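Local coordinates for protein tricorn protease (Thermoplasma acidophilum, PDB 1K32) that degrades peptides as a large serine protease of the peptidase family S41, probably cleaving oligopeptides released by the proteasome, at residues S736-C741 / F831-S836. Numbering follows the deposited sequence.
Sequences SGRIAC and FIRYRS
Arg833, Ala740 and Ile832 carry most of the 203 Å² buried where the loop 736-741 meets the helical turns of 831-836. No hydrogen bond spans the two segments; the join consists of one apolar touch and an arginine whose guanidinium end comes up to the loop. The apolar part is small: Ala740 CB lies 3.7 Å from Ile832 CG2 and 3.9 Å from Ile832 CD1, so the methyl is met by both branches of the isoleucine. Chi1 of Ile832, -65°, sets CG2 anti to the backbone N and CG1 beside it. Ala740 CA and Ile832 CA are also the closest CA pair, at 6.8 Å. With positive phi and psi, Ala740 has a left-handed helical backbone conformation, one residue ahead of strand 741-746, the first in sequence of the six-stranded antiparallel sheet of the PDZ-like fold. Helix 830-848 follows the last strand of that sheet, 818-824, and leads to strand 853-857, an outermost strand of the parallel sheet in the S41 peptidase region; the contact thus joins the lead-in to the PDZ-like sheet to the helix that follows it. Arg833, extended from CG to NE, carries its guanidinium toward the start of strand 741-746, with NH1 3.6 Å from Cys741 O. It crosses Arg738 at about a right angle, their guanidinium planes 88° apart. Arg833 NE lies at the edge of the Arg738 group, 4.1 Å from Arg738 NH2. Asp829 OD2 forms salt bridges with both of these nitrogens and would offset their like charges, while Arg833 NH2 pairs with Asp742. On the loop side, Arg738 NE makes a weak, bent hydrogen bond to Ser736 OG (3.0 Å, 133°).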
loop_
_atom_site.group_PDB
_atom_site.type_symbol
_atom_site.label_atom_id
_atom_site.label_comp_id
_atom_site.label_asym_id
_atom_site.label_seq_id
_atom_site.Cartn_x
_atom_site.Cartn_y
_atom_site.Cartn_z
ATOM N N SER A 736 28.854 -17.820 36.051
ATOM C CA SER A 736 29.374 -17.030 37.152
ATOM C C SER A 736 28.708 -15.665 37.097
ATOM O O SER A 736 28.523 -15.114 36.011
ATOM C CB SER A 736 30.881 -16.858 37.017
ATOM O OG SER A 736 31.423 -16.263 38.173
ATOM N N GLY A 737 28.352 -15.122 38.262
ATOM C CA GLY A 737 27.731 -13.809 38.300
ATOM C C GLY A 737 28.740 -12.818 38.838
ATOM O O GLY A 737 29.342 -13.040 39.885
ATOM N N ARG A 738 28.934 -11.712 38.134
ATOM C CA ARG A 738 29.906 -10.743 38.594
ATOM C C ARG A 738 29.442 -9.301 38.534
ATOM O O ARG A 738 28.644 -8.923 37.686
ATOM C CB ARG A 738 31.207 -10.909 37.802
ATOM C CG ARG A 738 31.981 -12.163 38.169
ATOM C CD ARG A 738 32.552 -12.802 36.937
ATOM N NE ARG A 738 33.265 -14.046 37.227
ATOM C CZ ARG A 738 34.477 -14.118 37.769
ATOM N NH1 ARG A 738 35.032 -15.301 37.983
ATOM N NH2 ARG A 738 35.134 -13.011 38.095
ATOM N N ILE A 739 29.951 -8.504 39.463
ATOM C CA ILE A 739 29.621 -7.087 39.529
ATOM C C ILE A 739 30.908 -6.310 39.784
ATOM O O ILE A 739 30.897 -5.207 40.313
ATOM C CB ILE A 739 28.579 -6.807 40.634
ATOM C CG1 ILE A 739 29.128 -7.192 42.005
ATOM C CG2 ILE A 739 27.309 -7.594 40.338
ATOM C CD1 ILE A 739 28.128 -6.987 43.151
ATOM N N ALA A 740 32.024 -6.913 39.385
ATOM C CA ALA A 740 33.340 -6.297 39.542
ATOM C C ALA A 740 33.603 -5.852 40.980
ATOM O O ALA A 740 33.999 -4.708 41.233
ATOM C CB ALA A 740 33.483 -5.108 38.587
ATOM N N CYS A 741 33.378 -6.759 41.917
ATOM C CA CYS A 741 33.630 -6.486 43.325
ATOM C C CYS A 741 34.259 -7.721 43.959
ATOM O O CYS A 741 33.975 -8.841 43.544
ATOM C CB CYS A 741 32.329 -6.170 44.076
ATOM S SG CYS A 741 31.567 -4.567 43.752
ATOM N N PHE A 831 37.684 -7.818 31.970
ATOM C CA PHE A 831 38.150 -6.587 31.348
ATOM C C PHE A 831 38.118 -5.433 32.347
ATOM O O PHE A 831 39.025 -4.603 32.358
ATOM C CB PHE A 831 37.301 -6.242 30.119
ATOM C CG PHE A 831 37.809 -5.054 29.355
ATOM C CD1 PHE A 831 39.026 -5.115 28.674
ATOM C CD2 PHE A 831 37.076 -3.872 29.316
ATOM C CE1 PHE A 831 39.499 -4.021 27.965
ATOM C CE2 PHE A 831 37.544 -2.764 28.605
ATOM C CZ PHE A 831 38.758 -2.843 27.928
ATOM N N ILE A 832 37.072 -5.374 33.175
ATOM C CA ILE A 832 36.975 -4.316 34.187
ATOM C C ILE A 832 38.176 -4.424 35.115
ATOM O O ILE A 832 38.856 -3.429 35.377
ATOM C CB ILE A 832 35.677 -4.428 35.018
ATOM C CG1 ILE A 832 34.467 -4.194 34.108
ATOM C CG2 ILE A 832 35.690 -3.399 36.160
ATOM C CD1 ILE A 832 33.115 -4.522 34.741
ATOM N N ARG A 833 38.442 -5.640 35.596
ATOM C CA ARG A 833 39.574 -5.887 36.483
ATOM C C ARG A 833 40.887 -5.501 35.804
ATOM O O ARG A 833 41.789 -4.980 36.445
ATOM C CB ARG A 833 39.617 -7.365 36.899
ATOM C CG ARG A 833 38.530 -7.774 37.892
ATOM C CD ARG A 833 38.468 -9.290 38.112
ATOM N NE ARG A 833 37.303 -9.643 38.922
ATOM C CZ ARG A 833 37.262 -9.557 40.248
ATOM N NH1 ARG A 833 36.156 -9.880 40.892
ATOM N NH2 ARG A 833 38.332 -9.181 40.931
ATOM N N TYR A 834 40.984 -5.752 34.502
ATOM C CA TYR A 834 42.187 -5.414 33.731
ATOM C C TYR A 834 42.410 -3.899 33.638
ATOM O O TYR A 834 43.507 -3.394 33.908
ATOM C CB TYR A 834 42.096 -5.975 32.308
ATOM C CG TYR A 834 43.171 -5.418 31.403
ATOM C CD1 TYR A 834 44.508 -5.765 31.593
ATOM C CD2 TYR A 834 42.862 -4.477 30.420
ATOM C CE1 TYR A 834 45.515 -5.190 30.837
ATOM C CE2 TYR A 834 43.864 -3.888 29.650
ATOM C CZ TYR A 834 45.189 -4.248 29.865
ATOM O OH TYR A 834 46.186 -3.658 29.132
ATOM N N ARG A 835 41.381 -3.169 33.231
ATOM C CA ARG A 835 41.519 -1.718 33.120
ATOM C C ARG A 835 41.773 -1.080 34.494
ATOM O O ARG A 835 42.565 -0.141 34.607
ATOM C CB ARG A 835 40.284 -1.119 32.431
ATOM C CG ARG A 835 40.143 -1.527 30.953
ATOM C CD ARG A 835 41.032 -0.707 30.015
ATOM N NE ARG A 835 40.734 0.706 30.191
ATOM C CZ ARG A 835 41.592 1.599 30.665
ATOM N NH1 ARG A 835 41.198 2.852 30.817
ATOM N NH2 ARG A 835 42.848 1.252 30.945
ATOM N N SER A 836 41.125 -1.589 35.542
ATOM C CA SER A 836 41.364 -1.058 36.892
ATOM C C SER A 836 42.858 -1.263 37.240
ATOM O O SER A 836 43.512 -0.375 37.775
ATOM C CB SER A 836 40.464 -1.778 37.908
ATOM O OG SER A 836 40.981 -1.730 39.229
#